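Local coordinates for glycosyltransferase (Rickettsia africae, PDB 7MI0), which probably transfers sugar residues from an activated donor to an acceptor, as a family 4 glycosyltransferase with the two-domain GT-B fold, at residues 220-232 with 246-260. Residues are numbered along the deposited sequence; the frame is centred on the assembly and turned at random.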
loop_
_atom_site.group_PDB
_atom_site.type_symbol
_atom_site.label_atom_id
_atom_site.label_comp_id
_atom_site.label_asym_id
_atom_site.label_seq_id
_atom_site.Cartn_x
_atom_site.Cartn_y
_atom_site.Cartn_z
ATOM N N ARG A 220 1.915 -9.802 5.731
ATOM C CA ARG A 220 2.879 -10.739 5.178
ATOM C C ARG A 220 3.741 -11.307 6.299
ATOM O O ARG A 220 4.137 -10.591 7.221
ATOM C CB ARG A 220 3.746 -10.035 4.124
ATOM C CG ARG A 220 4.965 -10.821 3.664
ATOM C CD ARG A 220 5.573 -10.248 2.380
ATOM N NE ARG A 220 6.388 -9.052 2.582
ATOM C CZ ARG A 220 5.947 -7.806 2.456
ATOM N NH1 ARG A 220 4.672 -7.540 2.203
ATOM N NH2 ARG A 220 6.807 -6.797 2.581
ATOM N N MET A 221 4.006 -12.611 6.237
ATOM C CA MET A 221 4.786 -13.273 7.282
ATOM C C MET A 221 6.272 -12.989 7.058
ATOM O O MET A 221 7.028 -13.809 6.532
ATOM C CB MET A 221 4.500 -14.768 7.300
ATOM C CG MET A 221 4.914 -15.458 8.571
ATOM S SD MET A 221 3.977 -14.854 9.974
ATOM C CE MET A 221 3.770 -16.373 10.890
ATOM N N THR A 222 6.694 -11.794 7.474
ATOM C CA THR A 222 8.100 -11.421 7.496
ATOM C C THR A 222 8.436 -10.818 8.858
ATOM O O THR A 222 7.552 -10.401 9.610
ATOM C CB THR A 222 8.449 -10.446 6.356
ATOM O OG1 THR A 222 9.862 -10.200 6.343
ATOM C CG2 THR A 222 7.705 -9.133 6.515
ATOM N N SER A 223 9.736 -10.781 9.172
ATOM C CA SER A 223 10.161 -10.504 10.544
ATOM C C SER A 223 9.768 -9.102 10.992
ATOM O O SER A 223 9.281 -8.917 12.114
ATOM C CB SER A 223 11.672 -10.703 10.683
ATOM O OG SER A 223 12.387 -9.818 9.837
ATOM N N TRP A 224 9.963 -8.102 10.137
ATOM C CA TRP A 224 9.720 -6.724 10.543
ATOM C C TRP A 224 8.238 -6.365 10.619
ATOM O O TRP A 224 7.912 -5.220 10.953
ATOM C CB TRP A 224 10.446 -5.765 9.596
ATOM C CG TRP A 224 10.066 -5.920 8.155
ATOM C CD1 TRP A 224 10.610 -6.787 7.249
ATOM C CD2 TRP A 224 9.066 -5.176 7.448
ATOM N NE1 TRP A 224 10.006 -6.629 6.024
ATOM C CE2 TRP A 224 9.054 -5.648 6.120
ATOM C CE3 TRP A 224 8.176 -4.158 7.811
ATOM C CZ2 TRP A 224 8.188 -5.138 5.154
ATOM C CZ3 TRP A 224 7.315 -3.652 6.849
ATOM C CH2 TRP A 224 7.328 -4.143 5.537
ATOM N N LYS A 225 7.335 -7.306 10.334
ATOM C CA LYS A 225 5.908 -7.033 10.453
ATOM C C LYS A 225 5.421 -7.029 11.896
ATOM O O LYS A 225 4.363 -6.455 12.171
ATOM C CB LYS A 225 5.098 -8.049 9.647
ATOM C CG LYS A 225 4.990 -7.731 8.165
ATOM C CD LYS A 225 4.306 -6.403 7.901
ATOM C CE LYS A 225 4.141 -6.173 6.414
ATOM N NZ LYS A 225 3.532 -4.854 6.119
ATOM N N GLY A 226 6.147 -7.663 12.814
ATOM C CA GLY A 226 5.815 -7.609 14.223
ATOM C C GLY A 226 5.045 -8.788 14.780
ATOM O O GLY A 226 4.545 -8.696 15.910
ATOM N N HIS A 227 4.936 -9.890 14.034
ATOM C CA HIS A 227 4.222 -11.063 14.529
ATOM C C HIS A 227 4.724 -11.486 15.903
ATOM O O HIS A 227 3.926 -11.770 16.802
ATOM C CB HIS A 227 4.356 -12.218 13.534
ATOM C CG HIS A 227 3.629 -11.991 12.246
ATOM N ND1 HIS A 227 4.115 -11.172 11.250
ATOM C CD2 HIS A 227 2.447 -12.471 11.793
ATOM C CE1 HIS A 227 3.267 -11.159 10.238
ATOM N NE2 HIS A 227 2.245 -11.939 10.542
ATOM N N LEU A 228 6.047 -11.521 16.088
ATOM C CA LEU A 228 6.601 -11.946 17.371
ATOM C C LEU A 228 6.148 -11.033 18.505
ATOM O O LEU A 228 5.860 -11.505 19.613
ATOM C CB LEU A 228 8.125 -11.990 17.289
ATOM C CG LEU A 228 8.726 -12.968 16.275
ATOM C CD1 LEU A 228 10.237 -12.802 16.198
ATOM C CD2 LEU A 228 8.353 -14.400 16.634
ATOM N N VAL A 229 6.068 -9.722 18.245
ATOM C CA VAL A 229 5.651 -8.781 19.283
ATOM C C VAL A 229 4.193 -9.008 19.658
ATOM O O VAL A 229 3.825 -8.950 20.837
ATOM C CB VAL A 229 5.894 -7.330 18.828
ATOM C CG1 VAL A 229 5.501 -6.354 19.933
ATOM C CG2 VAL A 229 7.345 -7.130 18.427
ATOM N N LEU A 230 3.340 -9.270 18.664
ATOM C CA LEU A 230 1.932 -9.531 18.946
ATOM C C LEU A 230 1.752 -10.825 19.731
ATOM O O LEU A 230 0.896 -10.902 20.621
ATOM C CB LEU A 230 1.131 -9.574 17.642
ATOM C CG LEU A 230 -0.349 -9.959 17.747
ATOM C CD1 LEU A 230 -1.091 -9.033 18.698
ATOM C CD2 LEU A 230 -1.009 -9.952 16.377
ATOM N N VAL A 231 2.550 -11.852 19.422
ATOM C CA VAL A 231 2.424 -13.116 20.142
ATOM C C VAL A 231 2.842 -12.945 21.598
ATOM O O VAL A 231 2.178 -13.449 22.512
ATOM C CB VAL A 231 3.231 -14.220 19.439
ATOM C CG1 VAL A 231 3.247 -15.496 20.285
ATOM C CG2 VAL A 231 2.641 -14.498 18.065
ATOM N N GLU A 232 3.937 -12.223 21.844
ATOM C CA GLU A 232 4.309 -11.939 23.224
ATOM C C GLU A 232 3.275 -11.048 23.902
ATOM O O GLU A 232 3.080 -11.144 25.119
ATOM C CB GLU A 232 5.702 -11.303 23.281
ATOM N N MET A 246 -3.755 -14.750 11.864
ATOM C CA MET A 246 -2.632 -14.185 11.121
ATOM C C MET A 246 -2.732 -14.667 9.680
ATOM O O MET A 246 -2.427 -15.829 9.388
ATOM C CB MET A 246 -1.302 -14.598 11.745
ATOM C CG MET A 246 -0.999 -13.913 13.053
ATOM S SD MET A 246 0.308 -14.747 13.968
ATOM C CE MET A 246 0.663 -13.508 15.210
ATOM N N VAL A 247 -3.158 -13.781 8.782
ATOM C CA VAL A 247 -3.364 -14.130 7.382
ATOM C C VAL A 247 -2.424 -13.297 6.521
ATOM O O VAL A 247 -2.343 -12.072 6.675
ATOM C CB VAL A 247 -4.831 -13.944 6.955
ATOM C CG1 VAL A 247 -5.719 -14.927 7.701
ATOM C CG2 VAL A 247 -5.291 -12.521 7.207
ATOM N N GLY A 248 -1.718 -13.969 5.622
ATOM C CA GLY A 248 -0.722 -13.343 4.776
ATOM C C GLY A 248 0.192 -14.392 4.193
ATOM O O GLY A 248 0.174 -15.559 4.589
ATOM N N ASP A 249 0.999 -13.959 3.225
ATOM C CA ASP A 249 1.912 -14.884 2.565
ATOM C C ASP A 249 2.857 -15.510 3.577
ATOM O O ASP A 249 3.335 -14.846 4.498
ATOM C CB ASP A 249 2.724 -14.180 1.477
ATOM C CG ASP A 249 3.811 -15.077 0.900
ATOM O OD1 ASP A 249 3.470 -16.164 0.384
ATOM O OD2 ASP A 249 5.003 -14.708 0.972
ATOM N N ILE A 250 3.117 -16.803 3.408
ATOM C CA ILE A 250 4.002 -17.524 4.311
ATOM C C ILE A 250 5.027 -18.284 3.483
ATOM O O ILE A 250 5.526 -19.338 3.896
ATOM C CB ILE A 250 3.205 -18.466 5.228
ATOM C CG1 ILE A 250 2.423 -19.481 4.396
ATOM C CG2 ILE A 250 2.251 -17.671 6.100
ATOM C CD1 ILE A 250 1.812 -20.583 5.216
ATOM N N SER A 251 5.352 -17.746 2.314
ATOM C CA SER A 251 6.224 -18.423 1.362
ATOM C C SER A 251 7.542 -17.705 1.126
ATOM O O SER A 251 8.583 -18.362 1.029
ATOM C CB SER A 251 5.495 -18.593 0.026
ATOM O OG SER A 251 4.196 -19.120 0.216
ATOM N N ARG A 252 7.522 -16.370 1.016
ATOM C CA ARG A 252 8.748 -15.627 0.732
ATOM C C ARG A 252 9.747 -15.732 1.876
ATOM O O ARG A 252 10.961 -15.747 1.639
ATOM C CB ARG A 252 8.422 -14.163 0.440
ATOM N N HIS A 253 9.262 -15.809 3.112
ATOM C CA HIS A 253 10.104 -15.974 4.296
ATOM C C HIS A 253 9.556 -17.138 5.112
ATOM O O HIS A 253 9.041 -16.953 6.221
ATOM C CB HIS A 253 10.157 -14.683 5.113
ATOM C CG HIS A 253 10.671 -13.504 4.345
ATOM N ND1 HIS A 253 11.983 -13.395 3.935
ATOM C CD2 HIS A 253 10.048 -12.381 3.910
ATOM C CE1 HIS A 253 12.145 -12.259 3.280
ATOM N NE2 HIS A 253 10.987 -11.624 3.253
ATOM N N PRO A 254 9.656 -18.363 4.586
ATOM C CA PRO A 254 9.058 -19.507 5.290
ATOM C C PRO A 254 9.790 -19.867 6.565
ATOM O O PRO A 254 9.155 -20.342 7.514
ATOM C CB PRO A 254 9.152 -20.633 4.255
ATOM C CG PRO A 254 10.388 -20.301 3.482
ATOM C CD PRO A 254 10.462 -18.788 3.427
ATOM N N ASN A 255 11.112 -19.670 6.600
ATOM C CA ASN A 255 11.887 -19.895 7.816
ATOM C C ASN A 255 11.284 -19.154 9.001
ATOM O O ASN A 255 11.158 -19.710 10.098
ATOM C CB ASN A 255 13.337 -19.457 7.583
ATOM C CG ASN A 255 13.436 -18.110 6.861
ATOM O OD1 ASN A 255 12.724 -17.854 5.886
ATOM N ND2 ASN A 255 14.321 -17.246 7.344
ATOM N N PHE A 256 10.881 -17.901 8.786
ATOM C CA PHE A 256 10.301 -17.090 9.851
ATOM C C PHE A 256 8.932 -17.610 10.282
ATOM O O PHE A 256 8.573 -17.495 11.461
ATOM C CB PHE A 256 10.210 -15.635 9.380
ATOM C CG PHE A 256 9.585 -14.701 10.377
ATOM C CD1 PHE A 256 10.249 -14.367 11.548
ATOM C CD2 PHE A 256 8.343 -14.137 10.131
ATOM C CE1 PHE A 256 9.678 -13.504 12.460
ATOM C CE2 PHE A 256 7.768 -13.272 11.039
ATOM C CZ PHE A 256 8.435 -12.958 12.205
ATOM N N THR A 257 8.161 -18.183 9.354
ATOM C CA THR A 257 6.824 -18.667 9.690
ATOM C C THR A 257 6.890 -19.801 10.705
ATOM O O THR A 257 6.147 -19.810 11.693
ATOM C CB THR A 257 6.094 -19.127 8.425
ATOM O OG1 THR A 257 6.071 -18.065 7.463
ATOM C CG2 THR A 257 4.664 -19.533 8.758
ATOM N N ASN A 258 7.774 -20.776 10.470
ATOM C CA ASN A 258 7.943 -21.858 11.432
ATOM C C ASN A 258 8.421 -21.327 12.777
ATOM O O ASN A 258 8.076 -21.887 13.825
ATOM C CB ASN A 258 8.921 -22.899 10.888
ATOM N N ARG A 259 9.200 -20.245 12.767
ATOM C CA ARG A 259 9.660 -19.640 14.013
ATOM C C ARG A 259 8.488 -19.106 14.828
ATOM O O ARG A 259 8.402 -19.337 16.040
ATOM C CB ARG A 259 10.658 -18.522 13.705
ATOM C CG ARG A 259 11.264 -17.844 14.924
ATOM C CD ARG A 259 12.130 -16.669 14.493
ATOM N NE ARG A 259 13.029 -17.039 13.405
ATOM C CZ ARG A 259 13.644 -16.172 12.611
ATOM N NH1 ARG A 259 13.480 -14.867 12.754
ATOM N NH2 ARG A 259 14.439 -16.627 11.646
ATOM N N VAL A 260 7.575 -18.388 14.173
ATOM C CA VAL A 260 6.420 -17.837 14.873
ATOM C C VAL A 260 5.525 -18.957 15.386
ATOM O O VAL A 260 5.170 -18.992 16.569
ATOM C CB VAL A 260 5.648 -16.872 13.957
ATOM C CG1 VAL A 260 4.321 -16.487 14.592
ATOM C CG2 VAL A 260 6.483 -15.637 13.672
#
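Met221 and Phe256 form the centre of this contact, the methionine reaching from the loop before helix 227-235 toward the first turns of helix 254-266. With CG anti to the backbone N (chi1 -162°) and a chain bent further on, Met221 passes Thr257 and brings Met221 CE to 3.6 Å from Val260 CB, the two side chains meeting tip to tip. Met221 SD lies obliquely to the Phe256 ring, 5.3 Å from the ring centroid, a Met-aromatic contact, and above one face of the His227 ring near the rim.

Phe256 lies between two aliphatic carbons: Ser223 CA sits over one face in a CH-pi contact, 3.6 Å from the ring centroid, while Val260 CG2, from its own helix, lies above the opposite face, toward the rim. Leu228 and Phe256 come from opposite directions, Leu228 CD1 meeting the ring at its edge, 3.8 Å from Phe256 CE1.

Deeper in, Met246 runs extended past His227, its SD in the imidazole plane at the edge, 3.8 Å from His227 CD2; Met246 CE ends against Val231 CG2 at 3.6 Å and also touches Leu230. Ile275 of strand 273-276 packs on Met221 and Val260.

At the outer end the backbones join through Met221 N to Asp249 O (2.9 Å), while Asp249 OD2 accepts a hydrogen bond from Arg252 N, three residues on, in an Asx motif. Thr222 and His253 lie side by side, pointing the same way, with Thr222 OG1 near His253 CD2. Helices 227-232 and 254-260 run nearly parallel, 5° apart, as expected for successive helices on one face of the Rossmann-like parallel sheet in the C-terminal GT-B domain.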